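Local coordinates for mucus binding protein (Lactobacillus reuteri, PDB 3I57), which is a cell-wall-anchored surface protein that probably attaches the bacterium to mucus, the repeat described here also having immunoglobulin-binding activity, at residues A[6-11]-A[16-21]; A[32-37]-A[49-54]; A[57-60]-A[66-69]. All coordinates share one frame; numbering follows the deposited sequence.

Contact 1: A[6-11]-A[16-21]; sequences VQYIDG and MLRQDD
Tyr8 and Arg18 meet on the tightly packed face of an antiparallel hairpin, strand 2-10 against strand 15-24. Arg18 CZ lies over the face of the Tyr8 ring in a cation-pi contact, 4.9 Å from the ring centroid and 25° off the ring normal, with the guanidinium plane inclined at 56° to the ring. A bend at chi3 (88°) turns the arginine chain toward the ring and toward Asp20, gripped side-on in a salt bridge within the strand: Arg18 NE donates to Asp20 OD1 and Arg18 NH2 to Asp20 OD2, each at 2.9 Å. Both Asp20 OD2 and Tyr8 OH also bond to Tyr32 OH, and Phe41 of helix 35-43 packs on Tyr8 and Arg18. Beneath this cluster, in a classic beta bulge, Leu17 and Arg18 both face Tyr8: Leu17 N donates to Tyr8 O at 2.7 Å, and Tyr8 N to Arg18 O at 2.9 Å. The other face is looser and more solvent-accessible. There Ile9 CD1 rests 3.7 Å from Met16 CG, Met16 SD lies 3.9 Å from Gln7 CG, and Gln7 and Gln19 run side by side. On the helix side the arginine's charge is probably balanced by the Asp20 carboxylate and faces the Tyr8 pi cloud, which probably makes its partial burial affordable.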
loop_
_atom_site.group_PDB
_atom_site.type_symbol
_atom_site.label_atom_id
_atom_site.label_comp_id
_atom_site.label_asym_id
_atom_site.label_seq_id
_atom_site.Cartn_x
_atom_site.Cartn_y
_atom_site.Cartn_z
ATOM N N VAL A 6 -13.870 17.214 -25.472
ATOM C CA VAL A 6 -13.233 15.925 -25.236
ATOM C C VAL A 6 -12.885 15.842 -23.768
ATOM O O VAL A 6 -12.164 16.684 -23.252
ATOM C CB VAL A 6 -11.954 15.775 -26.064
ATOM C CG1 VAL A 6 -11.338 14.406 -25.809
ATOM C CG2 VAL A 6 -12.261 15.981 -27.540
ATOM N N GLN A 7 -13.410 14.825 -23.092
ATOM C CA GLN A 7 -13.352 14.812 -21.629
ATOM C C GLN A 7 -12.434 13.695 -21.178
ATOM O O GLN A 7 -12.671 12.541 -21.488
ATOM C CB GLN A 7 -14.767 14.628 -21.043
ATOM C CG GLN A 7 -15.684 15.814 -21.438
ATOM C CD GLN A 7 -17.157 15.522 -21.233
ATOM O OE1 GLN A 7 -17.919 16.334 -20.660
ATOM N NE2 GLN A 7 -17.575 14.377 -21.691
ATOM N N TYR A 8 -11.402 14.059 -20.439
ATOM C CA TYR A 8 -10.442 13.089 -19.897
ATOM C C TYR A 8 -10.885 12.667 -18.486
ATOM O O TYR A 8 -11.042 13.513 -17.600
ATOM C CB TYR A 8 -9.029 13.690 -19.910
ATOM C CG TYR A 8 -8.514 13.843 -21.305
ATOM C CD1 TYR A 8 -8.878 14.949 -22.065
ATOM C CD2 TYR A 8 -7.751 12.849 -21.909
ATOM C CE1 TYR A 8 -8.468 15.092 -23.360
ATOM C CE2 TYR A 8 -7.317 12.981 -23.231
ATOM C CZ TYR A 8 -7.696 14.114 -23.951
ATOM O OH TYR A 8 -7.287 14.292 -25.249
ATOM N N ILE A 9 -11.114 11.370 -18.296
ATOM C CA ILE A 9 -11.815 10.876 -17.103
ATOM C C ILE A 9 -11.007 9.840 -16.324
ATOM O O ILE A 9 -10.437 8.946 -16.937
ATOM C CB ILE A 9 -13.129 10.169 -17.501
ATOM C CG1 ILE A 9 -14.061 11.114 -18.280
ATOM C CG2 ILE A 9 -13.865 9.644 -16.254
ATOM C CD1 ILE A 9 -14.213 12.405 -17.608
ATOM N N ASP A 10 -10.994 9.942 -14.989
ATOM C CA ASP A 10 -10.492 8.832 -14.139
ATOM C C ASP A 10 -11.681 7.924 -13.878
ATOM O O ASP A 10 -12.621 8.283 -13.140
ATOM C CB ASP A 10 -9.917 9.336 -12.815
ATOM C CG ASP A 10 -9.478 8.202 -11.879
ATOM O OD1 ASP A 10 -9.935 7.065 -12.036
ATOM O OD2 ASP A 10 -8.659 8.466 -10.984
ATOM N N GLY A 11 -11.671 6.773 -14.540
ATOM C CA GLY A 11 -12.791 5.846 -14.463
ATOM C C GLY A 11 -12.813 5.015 -13.199
ATOM O O GLY A 11 -13.760 4.245 -12.980
ATOM N N MET A 16 -13.713 13.876 -13.534
ATOM C CA MET A 16 -13.203 14.493 -14.762
ATOM C C MET A 16 -11.891 15.171 -14.438
ATOM O O MET A 16 -11.786 15.910 -13.447
ATOM C CB MET A 16 -14.191 15.503 -15.373
ATOM C CG MET A 16 -13.748 15.983 -16.786
ATOM S SD MET A 16 -15.043 16.861 -17.727
ATOM C CE MET A 16 -14.817 18.497 -17.015
ATOM N N LEU A 17 -10.886 14.896 -15.263
ATOM C CA LEU A 17 -9.541 15.404 -15.035
ATOM C C LEU A 17 -9.261 16.662 -15.849
ATOM O O LEU A 17 -8.501 17.502 -15.403
ATOM C CB LEU A 17 -8.522 14.348 -15.417
ATOM C CG LEU A 17 -8.720 13.020 -14.704
ATOM C CD1 LEU A 17 -7.957 11.936 -15.514
ATOM C CD2 LEU A 17 -8.244 13.131 -13.256
ATOM N N ARG A 18 -9.862 16.770 -17.030
ATOM C CA ARG A 18 -9.668 17.927 -17.921
ATOM C C ARG A 18 -10.686 17.833 -19.043
ATOM O O ARG A 18 -11.126 16.743 -19.405
ATOM C CB ARG A 18 -8.266 17.891 -18.531
ATOM C CG ARG A 18 -7.771 19.176 -19.212
ATOM C CD ARG A 18 -6.357 18.941 -19.797
ATOM N NE ARG A 18 -6.356 18.403 -21.172
ATOM C CZ ARG A 18 -5.278 17.876 -21.764
ATOM N NH1 ARG A 18 -4.133 17.753 -21.087
ATOM N NH2 ARG A 18 -5.343 17.452 -23.028
ATOM N N GLN A 19 -11.082 18.982 -19.572
ATOM C CA GLN A 19 -11.909 18.998 -20.790
ATOM C C GLN A 19 -11.310 19.933 -21.808
ATOM O O GLN A 19 -10.938 21.072 -21.467
ATOM C CB GLN A 19 -13.324 19.484 -20.480
ATOM C CG GLN A 19 -14.228 19.569 -21.737
ATOM C CD GLN A 19 -15.660 19.857 -21.355
ATOM O OE1 GLN A 19 -16.254 19.112 -20.570
ATOM N NE2 GLN A 19 -16.233 20.931 -21.919
ATOM N N ASP A 20 -11.221 19.459 -23.050
ATOM C CA ASP A 20 -10.693 20.268 -24.143
ATOM C C ASP A 20 -11.867 20.582 -25.039
ATOM O O ASP A 20 -12.558 19.652 -25.483
ATOM C CB ASP A 20 -9.666 19.471 -24.979
ATOM C CG ASP A 20 -8.374 19.145 -24.213
ATOM O OD1 ASP A 20 -8.209 19.632 -23.087
ATOM O OD2 ASP A 20 -7.515 18.421 -24.767
ATOM N N ASP A 21 -12.063 21.872 -25.322
ATOM C CA ASP A 21 -13.100 22.354 -26.232
ATOM C C ASP A 21 -12.521 22.644 -27.611
ATOM O O ASP A 21 -11.384 23.138 -27.725
ATOM C CB ASP A 21 -13.728 23.634 -25.686
ATOM C CG ASP A 21 -14.658 23.383 -24.536
ATOM O OD1 ASP A 21 -14.870 22.210 -24.168
ATOM O OD2 ASP A 21 -15.199 24.380 -24.007
#

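Contact 2: A[32-37]-A[49-54]; sequences YSTAEG and FKDNFP
The carboxylate of Asp51 works in two directions at once, taking the hydroxyl of Thr34 on one oxygen and closing an Asx turn with the other. It stands where strand 46-51 of the beta-grasp fold runs out, facing the loop that leads into helix 35-43. Thr34 OG1 donates to Asp51 OD2 at 2.7 Å, arriving on the syn side but 30° out of the carboxylate plane; Asp51 OD1 accepts from Phe53 N at 2.9 Å, nearly along its C-O axis. Thr34 presents its hydroxyl through chi1 of 53°, which sets OG1 between backbone N and carbonyl carbon and turns CG2 to the Phe53 side. With an alanine here in place of Asp51, the Thr34 hydroxyl would probably be left without this acceptor and the turn at Phe53 N would lose its closing bond. Close by, Ser33 OG accepts from Ala35 N, a capping bond at the turn that leads into helix 35-43. Phe53 fills the other half of the contact. Tyr32 directs its edge at one face of the Phe53 ring, a T-shaped pair with centroids 5.5 Å apart and planes at 72°; Tyr69 of strand 67-80 makes a further edge-to-face contact with Phe53. Beside the base of the Phe53 side chain, the methyl Thr34 CG2 sits 3.6 Å from Phe53 CB, while Phe53 CE2 approaches Tyr32 O to 3.4 Å.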
loop_
_atom_site.group_PDB
_atom_site.type_symbol
_atom_site.label_atom_id
_atom_site.label_comp_id
_atom_site.label_asym_id
_atom_site.label_seq_id
_atom_site.Cartn_x
_atom_site.Cartn_y
_atom_site.Cartn_z
ATOM N N TYR A 32 -8.307 17.167 -34.214
ATOM C CA TYR A 32 -7.894 16.827 -32.861
ATOM C C TYR A 32 -7.440 15.381 -32.831
ATOM O O TYR A 32 -7.997 14.507 -33.536
ATOM C CB TYR A 32 -9.093 16.984 -31.908
ATOM C CG TYR A 32 -8.801 16.847 -30.432
ATOM C CD1 TYR A 32 -8.416 17.952 -29.675
ATOM C CD2 TYR A 32 -8.967 15.627 -29.786
ATOM C CE1 TYR A 32 -8.158 17.851 -28.317
ATOM C CE2 TYR A 32 -8.718 15.506 -28.445
ATOM C CZ TYR A 32 -8.333 16.619 -27.703
ATOM O OH TYR A 32 -8.091 16.452 -26.371
ATOM N N SER A 33 -6.454 15.146 -31.979
ATOM C CA SER A 33 -6.034 13.800 -31.611
ATOM C C SER A 33 -5.948 13.705 -30.095
ATOM O O SER A 33 -5.542 14.657 -29.420
ATOM C CB SER A 33 -4.661 13.487 -32.189
ATOM O OG SER A 33 -4.042 12.419 -31.495
ATOM N N THR A 34 -6.318 12.555 -29.569
ATOM C CA THR A 34 -6.237 12.313 -28.139
ATOM C C THR A 34 -4.821 11.932 -27.726
ATOM O O THR A 34 -4.574 11.692 -26.545
ATOM C CB THR A 34 -7.152 11.155 -27.748
ATOM O OG1 THR A 34 -6.825 10.023 -28.584
ATOM C CG2 THR A 34 -8.664 11.571 -27.904
ATOM N N ALA A 35 -3.889 11.893 -28.682
ATOM C CA ALA A 35 -2.544 11.369 -28.370
ATOM C C ALA A 35 -1.776 12.133 -27.295
ATOM O O ALA A 35 -1.230 11.513 -26.364
ATOM C CB ALA A 35 -1.673 11.208 -29.658
ATOM N N GLU A 36 -1.716 13.455 -27.397
ATOM C CA GLU A 36 -1.022 14.213 -26.372
ATOM C C GLU A 36 -1.687 14.094 -25.004
ATOM O O GLU A 36 -1.007 13.993 -23.992
ATOM C CB GLU A 36 -0.872 15.688 -26.766
ATOM C CG GLU A 36 0.259 15.880 -27.784
ATOM C CD GLU A 36 0.225 17.249 -28.445
ATOM O OE1 GLU A 36 -0.631 18.079 -28.066
ATOM O OE2 GLU A 36 1.058 17.491 -29.346
ATOM N N GLY A 37 -3.011 14.132 -24.966
ATOM C CA GLY A 37 -3.696 14.076 -23.678
ATOM C C GLY A 37 -3.483 12.718 -23.034
ATOM O O GLY A 37 -3.246 12.605 -21.827
ATOM N N PHE A 49 -7.958 3.222 -20.610
ATOM C CA PHE A 49 -8.951 2.142 -20.599
ATOM C C PHE A 49 -9.801 2.156 -21.865
ATOM O O PHE A 49 -9.954 1.139 -22.562
ATOM C CB PHE A 49 -9.825 2.283 -19.337
ATOM C CG PHE A 49 -10.956 1.293 -19.261
ATOM C CD1 PHE A 49 -10.698 -0.047 -19.044
ATOM C CD2 PHE A 49 -12.277 1.710 -19.391
ATOM C CE1 PHE A 49 -11.749 -0.967 -18.966
ATOM C CE2 PHE A 49 -13.329 0.792 -19.309
ATOM C CZ PHE A 49 -13.040 -0.559 -19.091
ATOM N N LYS A 50 -10.350 3.322 -22.174
ATOM C CA LYS A 50 -11.211 3.466 -23.322
ATOM C C LYS A 50 -11.164 4.872 -23.911
ATOM O O LYS A 50 -11.535 5.846 -23.249
ATOM C CB LYS A 50 -12.641 3.119 -22.944
ATOM C CG LYS A 50 -13.593 3.316 -24.107
ATOM C CD LYS A 50 -14.533 2.155 -24.237
ATOM C CE LYS A 50 -13.716 0.893 -24.233
ATOM N NZ LYS A 50 -14.186 -0.013 -25.276
ATOM N N ASP A 51 -10.710 4.973 -25.159
ATOM C CA ASP A 51 -10.742 6.250 -25.885
ATOM C C ASP A 51 -11.970 6.243 -26.795
ATOM O O ASP A 51 -12.021 5.502 -27.781
ATOM C CB ASP A 51 -9.452 6.389 -26.696
ATOM C CG ASP A 51 -9.402 7.649 -27.579
ATOM O OD1 ASP A 51 -10.401 8.400 -27.689
ATOM O OD2 ASP A 51 -8.322 7.853 -28.176
ATOM N N ASN A 52 -12.949 7.074 -26.454
ATOM C CA ASN A 52 -14.231 7.139 -27.167
ATOM C C ASN A 52 -14.272 8.215 -28.243
ATOM O O ASN A 52 -15.312 8.442 -28.850
ATOM C CB ASN A 52 -15.362 7.386 -26.169
ATOM C CG ASN A 52 -15.601 6.207 -25.261
ATOM O OD1 ASN A 52 -15.701 6.354 -24.031
ATOM N ND2 ASN A 52 -15.676 5.022 -25.850
ATOM N N PHE A 53 -13.152 8.871 -28.496
ATOM C CA PHE A 53 -13.079 9.849 -29.581
ATOM C C PHE A 53 -12.828 9.109 -30.898
ATOM O O PHE A 53 -11.781 8.503 -31.067
ATOM C CB PHE A 53 -11.922 10.836 -29.358
ATOM C CG PHE A 53 -11.891 11.968 -30.373
ATOM C CD1 PHE A 53 -12.859 12.963 -30.349
ATOM C CD2 PHE A 53 -10.895 12.038 -31.337
ATOM C CE1 PHE A 53 -12.832 13.995 -31.290
ATOM C CE2 PHE A 53 -10.869 13.065 -32.284
ATOM C CZ PHE A 53 -11.821 14.034 -32.264
ATOM N N PRO A 54 -13.791 9.143 -31.827
ATOM C CA PRO A 54 -13.649 8.307 -33.000
ATOM C C PRO A 54 -12.647 8.865 -34.007
ATOM O O PRO A 54 -12.662 10.051 -34.282
ATOM C CB PRO A 54 -15.053 8.320 -33.618
ATOM C CG PRO A 54 -15.950 8.818 -32.567
ATOM C CD PRO A 54 -15.114 9.772 -31.771
#

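Contact 3: A[57-60]-A[66-69]; sequences EKFD and DQFY. With CA (calcium ion), chain C.
Asp60 OD1, on a carboxylate packed against Gln67, binds the calcium ion at 2.4 Å and is also hydrogen-bonded to a residue close by in the chain, whereas Asp60 OD2 stays 3.0 Å from the metal. Gln67 and Asp60 overlap while pointing opposite ways: the Gln67 amide stacks on the Asp60 carboxylate with planes 25° apart, and Gln67 CG approaches Asp60 OD2 to 3.4 Å. This places Gln67 against the flank of a calcium ligand. Water 1, at 2.5 Å, and water 2, at 2.4 Å, are also bound, and Gln2 OE1, Asp62 O and Asn65 O complete the site. Water 1 in turn donates to Asp66 OD1 at 2.8 Å, making Asp66 a second-shell residue; its other oxygen is bonded to His5 NE2. Farther along, Tyr69 OH donates to Glu57 OE2 in an unusually short hydrogen bond of 2.5 Å, tying the loop before strand 67-80 to the strand itself. The Glu57 chain is bent at chi2 (80°), which carries its carboxylate to the phenol with its plane nearly perpendicular to the ring, at 86°. Among the six oxygens around the metal, Asp60 supplies the one carboxylate. The ion thus probably relies on Asp60 for direct charge balance, with Asp66 adding negative charge through water.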
loop_
_atom_site.group_PDB
_atom_site.type_symbol
_atom_site.label_atom_id
_atom_site.label_comp_id
_atom_site.label_asym_id
_atom_site.label_seq_id
_atom_site.Cartn_x
_atom_site.Cartn_y
_atom_site.Cartn_z
ATOM N N GLU A 57 -13.589 11.556 -36.936
ATOM C CA GLU A 57 -14.889 12.164 -36.606
ATOM C C GLU A 57 -14.992 13.584 -37.192
ATOM O O GLU A 57 -14.012 14.331 -37.138
ATOM C CB GLU A 57 -15.030 12.232 -35.073
ATOM C CG GLU A 57 -16.415 12.592 -34.548
ATOM C CD GLU A 57 -17.351 11.402 -34.544
ATOM O OE1 GLU A 57 -17.046 10.425 -35.255
ATOM O OE2 GLU A 57 -18.376 11.447 -33.830
ATOM N N LYS A 58 -16.162 13.922 -37.754
ATOM C CA LYS A 58 -16.503 15.281 -38.215
ATOM C C LYS A 58 -17.400 16.057 -37.251
ATOM O O LYS A 58 -18.188 15.465 -36.503
ATOM C CB LYS A 58 -17.268 15.222 -39.552
ATOM C CG LYS A 58 -16.519 14.570 -40.687
ATOM C CD LYS A 58 -17.404 14.388 -41.952
ATOM C CE LYS A 58 -18.858 14.063 -41.641
ATOM N NZ LYS A 58 -19.616 13.596 -42.858
ATOM N N PHE A 59 -17.347 17.385 -37.331
ATOM C CA PHE A 59 -18.330 18.225 -36.668
ATOM C C PHE A 59 -19.711 17.947 -37.301
ATOM O O PHE A 59 -19.821 17.843 -38.528
ATOM C CB PHE A 59 -17.993 19.729 -36.808
ATOM C CG PHE A 59 -16.748 20.163 -36.055
ATOM C CD1 PHE A 59 -16.824 20.534 -34.712
ATOM C CD2 PHE A 59 -15.515 20.205 -36.688
ATOM C CE1 PHE A 59 -15.681 20.924 -34.011
ATOM C CE2 PHE A 59 -14.372 20.613 -36.005
ATOM C CZ PHE A 59 -14.457 20.970 -34.661
ATOM N N ASP A 60 -20.741 17.830 -36.455
ATOM C CA ASP A 60 -22.116 17.525 -36.911
ATOM C C ASP A 60 -22.830 18.697 -37.578
ATOM O O ASP A 60 -22.252 19.742 -37.800
ATOM C CB ASP A 60 -22.989 16.999 -35.772
ATOM C CG ASP A 60 -23.211 18.012 -34.664
ATOM O OD1 ASP A 60 -23.204 19.252 -34.882
ATOM O OD2 ASP A 60 -23.418 17.545 -33.530
ATOM N N ASP A 66 -24.138 19.908 -28.675
ATOM C CA ASP A 66 -22.693 19.717 -28.835
ATOM C C ASP A 66 -22.329 18.231 -28.869
ATOM O O ASP A 66 -23.123 17.362 -28.478
ATOM C CB ASP A 66 -21.917 20.395 -27.688
ATOM C CG ASP A 66 -22.062 21.911 -27.686
ATOM O OD1 ASP A 66 -22.576 22.465 -28.670
ATOM O OD2 ASP A 66 -21.648 22.549 -26.700
ATOM N N GLN A 67 -21.105 17.947 -29.312
ATOM C CA GLN A 67 -20.592 16.589 -29.354
ATOM C C GLN A 67 -19.677 16.387 -28.157
ATOM O O GLN A 67 -18.826 17.222 -27.910
ATOM C CB GLN A 67 -19.814 16.365 -30.652
ATOM C CG GLN A 67 -20.738 16.268 -31.884
ATOM C CD GLN A 67 -19.999 16.476 -33.193
ATOM O OE1 GLN A 67 -19.366 15.551 -33.735
ATOM N NE2 GLN A 67 -20.077 17.676 -33.706
ATOM N N PHE A 68 -19.874 15.305 -27.410
ATOM C CA PHE A 68 -18.999 14.972 -26.286
ATOM C C PHE A 68 -18.316 13.640 -26.509
ATOM O O PHE A 68 -18.975 12.672 -26.915
ATOM C CB PHE A 68 -19.825 14.901 -24.982
ATOM C CG PHE A 68 -20.481 16.220 -24.610
ATOM C CD1 PHE A 68 -19.919 17.037 -23.649
ATOM C CD2 PHE A 68 -21.656 16.638 -25.230
ATOM C CE1 PHE A 68 -20.530 18.270 -23.283
ATOM C CE2 PHE A 68 -22.268 17.863 -24.890
ATOM C CZ PHE A 68 -21.716 18.674 -23.930
ATOM N N TYR A 69 -17.016 13.558 -26.214
ATOM C CA TYR A 69 -16.320 12.279 -26.295
ATOM C C TYR A 69 -15.441 12.120 -25.081
ATOM O O TYR A 69 -14.666 13.032 -24.765
ATOM C CB TYR A 69 -15.429 12.239 -27.534
ATOM C CG TYR A 69 -16.209 12.510 -28.772
ATOM C CD1 TYR A 69 -17.005 11.518 -29.344
ATOM C CD2 TYR A 69 -16.219 13.783 -29.346
ATOM C CE1 TYR A 69 -17.751 11.773 -30.468
ATOM C CE2 TYR A 69 -16.953 14.032 -30.488
ATOM C CZ TYR A 69 -17.718 13.032 -31.036
ATOM O OH TYR A 69 -18.451 13.285 -32.177
HETATM CA CA CA C . -23.475 20.493 -32.857
HETATM O O HOH W 1 -22.683 22.385 -31.428
HETATM O O HOH W 2 -21.271 19.751 -32.379
#

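Overall arrangement
All three contacts belong to the mucin-binding domain at the N-terminal end of this elongated repeat and reach one sheet. Contacts 1 and 2 have centres about 10 Å apart and share Tyr32 OH as a polar junction, 2.6 Å from Tyr8 OH and 2.6 Å from Asp20 OD2. Contact 3, centred about 15 Å from contact 1, joins it through neighbouring parallel strands, with Gln7 N 2.8 Å from Tyr69 O. Contacts 2 and 3, about 13 Å apart between centres, meet in aromatic packing, Phe53 CD1 being 3.6 Å from Tyr69 CD2. Contact 3 alone touches the calcium ion; the side chains of Gln19 and Phe53 are each about 13 Å from it.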